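Side-chain contacts in hyaluronidase (Thermobaculum terrenum, PDB 5DIY), which probably removes N-acetylglucosamine from glycosylated substrates by hydrolysis, as a hexosaminidase of glycoside hydrolase family 84: residues C[391-394]-C[395-399]; C[417-420]-C[421-425]; C[453-456]-C[457-460]. One frame throughout, in Å; residues are numbered along the deposited sequence.

Contact 1 (C[391-394]-C[395-399])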
loop_
_atom_site.group_PDB
_atom_site.type_symbol
_atom_site.label_atom_id
_atom_site.label_comp_id
_atom_site.label_asym_id
_atom_site.label_seq_id
_atom_site.Cartn_x
_atom_site.Cartn_y
_atom_site.Cartn_z
ATOM N N ILE C 391 13.794 -17.634 28.093
ATOM C CA ILE C 391 13.969 -18.770 28.988
ATOM C C ILE C 391 15.197 -19.576 28.582
ATOM O O ILE C 391 15.990 -19.980 29.437
ATOM C CB ILE C 391 12.717 -19.677 29.012
ATOM C CG1 ILE C 391 11.529 -18.929 29.629
ATOM C CG2 ILE C 391 12.983 -20.957 29.803
ATOM C CD1 ILE C 391 10.190 -19.459 29.171
ATOM N N THR C 392 15.352 -19.797 27.279
ATOM C CA THR C 392 16.469 -20.578 26.761
ATOM C C THR C 392 17.810 -19.922 27.099
ATOM O O THR C 392 18.684 -20.577 27.667
ATOM C CB THR C 392 16.329 -20.810 25.241
ATOM O OG1 THR C 392 15.081 -21.456 24.981
ATOM C CG2 THR C 392 17.467 -21.676 24.702
ATOM N N PHE C 393 17.952 -18.635 26.776
ATOM C CA PHE C 393 19.183 -17.881 27.071
ATOM C C PHE C 393 19.503 -17.800 28.564
ATOM O O PHE C 393 20.661 -17.976 28.951
ATOM C CB PHE C 393 19.128 -16.450 26.511
ATOM C CG PHE C 393 19.465 -16.332 25.046
ATOM C CD1 PHE C 393 20.667 -16.820 24.544
ATOM C CD2 PHE C 393 18.603 -15.670 24.173
ATOM C CE1 PHE C 393 20.986 -16.690 23.196
ATOM C CE2 PHE C 393 18.920 -15.526 22.830
ATOM C CZ PHE C 393 20.112 -16.042 22.338
ATOM N N SER C 394 18.493 -17.531 29.392
ATOM C CA SER C 394 18.680 -17.462 30.853
ATOM C C SER C 394 19.278 -18.756 31.419
ATOM O O SER C 394 20.204 -18.730 32.223
ATOM C CB SER C 394 17.350 -17.179 31.562
ATOM O OG SER C 394 16.711 -16.027 31.035
ATOM N N ASN C 395 18.740 -19.885 30.977
ATOM C CA ASN C 395 19.220 -21.192 31.419
ATOM C C ASN C 395 20.544 -21.621 30.811
ATOM O O ASN C 395 21.288 -22.380 31.429
ATOM C CB ASN C 395 18.138 -22.236 31.201
ATOM C CG ASN C 395 16.977 -22.028 32.138
ATOM O OD1 ASN C 395 17.139 -22.163 33.336
ATOM N ND2 ASN C 395 15.826 -21.653 31.615
ATOM N N LEU C 396 20.839 -21.123 29.613
ATOM C CA LEU C 396 22.161 -21.274 29.026
ATOM C C LEU C 396 23.231 -20.610 29.908
ATOM O O LEU C 396 24.268 -21.223 30.180
ATOM C CB LEU C 396 22.181 -20.677 27.613
ATOM C CG LEU C 396 23.475 -20.755 26.811
ATOM C CD1 LEU C 396 23.862 -22.202 26.550
ATOM C CD2 LEU C 396 23.322 -19.982 25.509
ATOM N N PHE C 397 22.970 -19.379 30.360
ATOM C CA PHE C 397 23.962 -18.606 31.128
ATOM C C PHE C 397 24.104 -19.030 32.592
ATOM O O PHE C 397 25.155 -18.791 33.191
ATOM C CB PHE C 397 23.694 -17.092 31.042
ATOM C CG PHE C 397 23.700 -16.542 29.630
ATOM C CD1 PHE C 397 24.699 -16.896 28.717
ATOM C CD2 PHE C 397 22.714 -15.651 29.214
ATOM C CE1 PHE C 397 24.695 -16.384 27.422
ATOM C CE2 PHE C 397 22.711 -15.142 27.925
ATOM C CZ PHE C 397 23.700 -15.507 27.027
ATOM N N THR C 398 23.069 -19.643 33.171
ATOM C CA THR C 398 23.159 -20.191 34.530
ATOM C C THR C 398 24.155 -21.352 34.558
ATOM O O THR C 398 25.133 -21.319 35.316
ATOM C CB THR C 398 21.781 -20.667 35.049
ATOM O OG1 THR C 398 20.843 -19.585 34.979
ATOM C CG2 THR C 398 21.875 -21.167 36.497
ATOM N N GLY C 399 23.902 -22.360 33.720
ATOM C CA GLY C 399 24.793 -23.513 33.567
ATOM C C GLY C 399 25.879 -23.264 32.536
ATOM O O GLY C 399 26.575 -22.249 32.577
#

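Contact 2 (C[417-420]-C[421-425])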
loop_
_atom_site.group_PDB
_atom_site.type_symbol
_atom_site.label_atom_id
_atom_site.label_comp_id
_atom_site.label_asym_id
_atom_site.label_seq_id
_atom_site.Cartn_x
_atom_site.Cartn_y
_atom_site.Cartn_z
ATOM N N GLN C 417 14.582 -28.062 26.281
ATOM C CA GLN C 417 13.140 -27.950 26.060
ATOM C C GLN C 417 12.777 -26.711 25.231
ATOM O O GLN C 417 11.894 -26.772 24.377
ATOM C CB GLN C 417 12.432 -27.916 27.414
ATOM C CG GLN C 417 10.915 -27.840 27.376
ATOM C CD GLN C 417 10.318 -28.019 28.758
ATOM O OE1 GLN C 417 9.634 -27.132 29.269
ATOM N NE2 GLN C 417 10.592 -29.164 29.382
ATOM N N GLY C 418 13.456 -25.598 25.501
ATOM C CA GLY C 418 13.296 -24.374 24.723
ATOM C C GLY C 418 13.734 -24.516 23.275
ATOM O O GLY C 418 13.076 -23.997 22.386
ATOM N N ARG C 419 14.834 -25.231 23.035
ATOM C CA ARG C 419 15.301 -25.497 21.667
ATOM C C ARG C 419 14.255 -26.250 20.869
ATOM O O ARG C 419 13.987 -25.906 19.725
ATOM C CB ARG C 419 16.601 -26.306 21.651
ATOM C CG ARG C 419 17.809 -25.562 22.176
ATOM C CD ARG C 419 19.105 -26.314 21.889
ATOM N NE ARG C 419 19.648 -26.023 20.549
ATOM C CZ ARG C 419 19.656 -26.854 19.499
ATOM N NH1 ARG C 419 19.138 -28.079 19.566
ATOM N NH2 ARG C 419 20.193 -26.449 18.352
ATOM N N THR C 420 13.678 -27.277 21.493
ATOM C CA THR C 420 12.589 -28.062 20.904
ATOM C C THR C 420 11.418 -27.165 20.523
ATOM O O THR C 420 10.940 -27.212 19.385
ATOM C CB THR C 420 12.115 -29.157 21.889
ATOM O OG1 THR C 420 13.221 -30.011 22.193
ATOM C CG2 THR C 420 10.976 -29.990 21.326
ATOM N N TYR C 421 10.971 -26.352 21.478
ATOM C CA TYR C 421 9.862 -25.429 21.253
ATOM C C TYR C 421 10.157 -24.471 20.094
ATOM O O TYR C 421 9.302 -24.258 19.240
ATOM C CB TYR C 421 9.547 -24.632 22.528
ATOM C CG TYR C 421 8.434 -23.618 22.354
ATOM C CD1 TYR C 421 8.690 -22.347 21.823
ATOM C CD2 TYR C 421 7.123 -23.922 22.716
ATOM C CE1 TYR C 421 7.666 -21.420 21.652
ATOM C CE2 TYR C 421 6.100 -23.000 22.548
ATOM C CZ TYR C 421 6.379 -21.752 22.023
ATOM O OH TYR C 421 5.367 -20.836 21.866
ATOM N N LEU C 422 11.357 -23.892 20.082
ATOM C CA LEU C 422 11.721 -22.913 19.054
ATOM C C LEU C 422 11.774 -23.543 17.663
ATOM O O LEU C 422 11.271 -22.964 16.707
ATOM C CB LEU C 422 13.043 -22.217 19.389
ATOM C CG LEU C 422 12.949 -21.220 20.551
ATOM C CD1 LEU C 422 14.329 -20.701 20.899
ATOM C CD2 LEU C 422 11.994 -20.074 20.246
ATOM N N ARG C 423 12.350 -24.740 17.577
ATOM C CA ARG C 423 12.395 -25.509 16.330
ATOM C C ARG C 423 10.993 -25.729 15.765
ATOM O O ARG C 423 10.754 -25.502 14.576
ATOM C CB ARG C 423 13.111 -26.846 16.565
ATOM C CG ARG C 423 13.354 -27.665 15.309
ATOM C CD ARG C 423 14.043 -28.991 15.608
ATOM N NE ARG C 423 15.324 -28.839 16.301
ATOM C CZ ARG C 423 16.454 -28.363 15.763
ATOM N NH1 ARG C 423 16.519 -27.950 14.494
ATOM N NH2 ARG C 423 17.547 -28.288 16.514
ATOM N N GLU C 424 10.069 -26.122 16.640
ATOM C CA GLU C 424 8.664 -26.326 16.278
ATOM C C GLU C 424 7.998 -25.039 15.761
ATOM O O GLU C 424 7.446 -25.030 14.658
ATOM C CB GLU C 424 7.887 -26.887 17.480
ATOM C CG GLU C 424 6.536 -27.504 17.147
ATOM C CD GLU C 424 5.739 -27.887 18.391
ATOM O OE1 GLU C 424 6.328 -27.978 19.493
ATOM O OE2 GLU C 424 4.510 -28.087 18.270
ATOM N N VAL C 425 8.050 -23.962 16.544
ATOM C CA VAL C 425 7.368 -22.708 16.154
ATOM C C VAL C 425 8.019 -21.970 14.967
ATOM O O VAL C 425 7.309 -21.331 14.194
ATOM C CB VAL C 425 7.142 -21.738 17.336
ATOM C CG1 VAL C 425 6.304 -22.417 18.417
ATOM C CG2 VAL C 425 8.456 -21.206 17.901
#

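Contact 3 (C[453-456]-C[457-460])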
loop_
_atom_site.group_PDB
_atom_site.type_symbol
_atom_site.label_atom_id
_atom_site.label_comp_id
_atom_site.label_asym_id
_atom_site.label_seq_id
_atom_site.Cartn_x
_atom_site.Cartn_y
_atom_site.Cartn_z
ATOM N N VAL C 453 23.427 -25.081 19.932
ATOM C CA VAL C 453 23.805 -26.407 19.428
ATOM C C VAL C 453 24.682 -27.210 20.404
ATOM O O VAL C 453 24.503 -28.424 20.541
ATOM C CB VAL C 453 24.492 -26.332 18.032
ATOM C CG1 VAL C 453 25.787 -25.515 18.063
ATOM C CG2 VAL C 453 24.759 -27.731 17.475
ATOM N N SER C 454 25.609 -26.538 21.087
ATOM C CA SER C 454 26.603 -27.244 21.908
ATOM C C SER C 454 26.059 -27.825 23.225
ATOM O O SER C 454 26.722 -28.675 23.823
ATOM C CB SER C 454 27.841 -26.365 22.160
ATOM O OG SER C 454 27.569 -25.326 23.076
ATOM N N ILE C 455 24.881 -27.384 23.677
ATOM C CA ILE C 455 24.237 -28.013 24.841
ATOM C C ILE C 455 23.614 -29.379 24.508
ATOM O O ILE C 455 23.530 -30.239 25.384
ATOM C CB ILE C 455 23.217 -27.099 25.577
ATOM C CG1 ILE C 455 22.028 -26.705 24.698
ATOM C CG2 ILE C 455 23.912 -25.854 26.120
ATOM C CD1 ILE C 455 20.847 -26.184 25.486
ATOM N N GLU C 456 23.188 -29.579 23.259
ATOM C CA GLU C 456 22.791 -30.915 22.792
ATOM C C GLU C 456 23.981 -31.862 22.756
ATOM O O GLU C 456 23.881 -32.999 23.216
ATOM C CB GLU C 456 22.136 -30.863 21.410
ATOM C CG GLU C 456 20.701 -30.364 21.429
ATOM C CD GLU C 456 19.828 -31.073 20.410
ATOM O OE1 GLU C 456 20.190 -31.063 19.212
ATOM O OE2 GLU C 456 18.786 -31.638 20.807
ATOM N N LEU C 457 25.102 -31.389 22.211
ATOM C CA LEU C 457 26.363 -32.138 22.241
ATOM C C LEU C 457 26.796 -32.458 23.679
ATOM O O LEU C 457 27.251 -33.573 23.970
ATOM C CB LEU C 457 27.482 -31.353 21.547
ATOM C CG LEU C 457 27.355 -31.031 20.058
ATOM C CD1 LEU C 457 28.598 -30.279 19.615
ATOM C CD2 LEU C 457 27.169 -32.282 19.212
ATOM N N GLN C 458 26.662 -31.466 24.559
ATOM C CA GLN C 458 26.983 -31.615 25.986
ATOM C C GLN C 458 26.061 -32.629 26.661
ATOM O O GLN C 458 26.513 -33.413 27.494
ATOM C CB GLN C 458 26.868 -30.265 26.701
ATOM C CG GLN C 458 27.395 -30.244 28.131
ATOM C CD GLN C 458 27.204 -28.897 28.810
ATOM O OE1 GLN C 458 26.400 -28.070 28.372
ATOM N NE2 GLN C 458 27.946 -28.670 29.887
ATOM N N ALA C 459 24.779 -32.597 26.296
ATOM C CA ALA C 459 23.779 -33.534 26.820
ATOM C C ALA C 459 24.102 -34.998 26.500
ATOM O O ALA C 459 23.841 -35.877 27.322
ATOM C CB ALA C 459 22.389 -33.177 26.303
ATOM N N GLU C 460 24.677 -35.250 25.321
ATOM C CA GLU C 460 25.042 -36.609 24.889
ATOM C C GLU C 460 26.514 -36.997 25.115
ATOM O O GLU C 460 26.935 -38.069 24.681
ATOM C CB GLU C 460 24.695 -36.780 23.413
ATOM C CG GLU C 460 23.230 -36.531 23.100
ATOM C CD GLU C 460 22.843 -37.015 21.720
ATOM O OE1 GLU C 460 23.043 -38.217 21.429
ATOM O OE2 GLU C 460 22.332 -36.193 20.927
#

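Contact 1 (C[391-394]-C[395-399])
The carbonyl O of I391 takes two bonds from N395: ND2 at 2.8 Å and the backbone N at 3.2 Å, arriving from opposite faces of the carbonyl plane. These are the last two turns or so of α-helix 373-398, where an asparagine side chain doubles the usual i to i+4 bond. ND2 stands 38° out of that plane, and its N-H is bent at 131°, so the side-chain bond is short but not straight. With CG anti to its own carbonyl carbon (chi1 -69°), the N395 amide folds back along the helix beside I391, and ND2 also rests on I391 CG2. A leucine here would probably take the second donor from I391 O, leaving the backbone N as its donor within this stretch. One turn on, the pattern recurs at S394 O, which receives T398 OG1 at 3.0 Å and T398 N from the two faces of its plane. S394 OG itself is bonded back to M390 O.

On another flank F393 and F397 run alongside each other one turn apart, F397 CE2 4.1 Å from F393 CB, and both rings meet F335; F393 also packs on helix 440-451. L396 CD2 comes to the edge of the F393 ring, 4.2 Å from CD1. The ring of F397 slants across the preceding turn, its CD2 3.1 Å from F393 O.

Contact 2 (C[417-420]-C[421-425])
R423 starts its course against R419: CB lies 3.4 Å from R419 O and 3.6 Å from T420 O, the carbonyls of the preceding turn of α-helix 412-428. Its backbone N donates to R419 O at 2.9 Å. CG stands anti to the backbone N (chi1 -174°) and CD continues the extended line, so both run on without meeting the earlier turn. The chain bends by rotation about CG-CD (chi3 -57°), which brings the guanidinium alongside that of R419. There NH2 stops 3.4 Å from R419 NH1, which lies in the R423 guanidinium plane at its edge; the two planes are 62° apart. Both nitrogens are donors, so this is proximity and not a bond; the charge on R419 is probably eased by its salt bridge to E456, while its NE and NH2 bond to T452 OG1 and L449 O.

L422 CG touches G418 O at 3.3 Å; one turn further on, within 421-425, V425 CG1 sits over one face of the Y421 ring, toward its rim. Helix 453-459 flanks R419, while Y421 and V425 pack on Y385 of helix 373-398, and L422 and R423 on L445, V448 and L449 of helix 440-451.

Contact 3 (C[453-456]-C[457-460])
The carboxamide of Q458 aims its C=O almost straight at CG2 of I455, with OE1 4.0 Å from that methyl, a loose approach of oxygen to aliphatic carbon. The side chains cross at a slant. Q458 reaches this position because its CG is anti to the backbone N (chi1 -170°) and the chain stays extended beyond it. I455 places CG1 between its backbone N and carbonyl carbon (chi1 63°), which turns CG2 beside the backbone N; the residue itself is buried against L412 and A415 of helix 412-428. The other flat groups, the carboxylates of E456 and E460, keep apart, OE2 to OE2 5.8 Å.

The backbone bonds vary along this short helix. Q458 N donates to S454 O at 2.9 Å and A459 N to I455 O at 2.8 Å, each donor standing well above the carbonyl plane. Before them, L457 N to V453 O is a weak bond of 3.5 Å. The L457 side chain follows the same path, its CG 3.9 Å from V453 O, and rests on K462 and A466 of the segment that follows. E460 N still bonds to E456 O although E460 has left helical torsions (phi -97°). The arrangement is that of a short surface helix, 453-459, whose buried I455, with E456 and Q458, lies against helix 412-428, in the helical region beyond the eight-stranded barrel.

From the N terminus the three contacts come in series, each within one helix; none closes a loop, and none nests in or crosses another. Contact 1 ends helix 373-398, contact 2 lies inside helix 412-428 after an unmodelled gap, and contact 3 forms helix 453-459. They nevertheless touch one another, with centres about 14 to 15 Å apart. T392 OG1, bonded to Q388 O, packs 3.4 Å from G418 CA, joining contacts 1 and 2. L396 CD1 lies 3.7 Å from I455 CG2, joining 1 and 3, and the salt bridge of R419 with E456 joins 2 and 3. Together they tie three helices far from the sugar site.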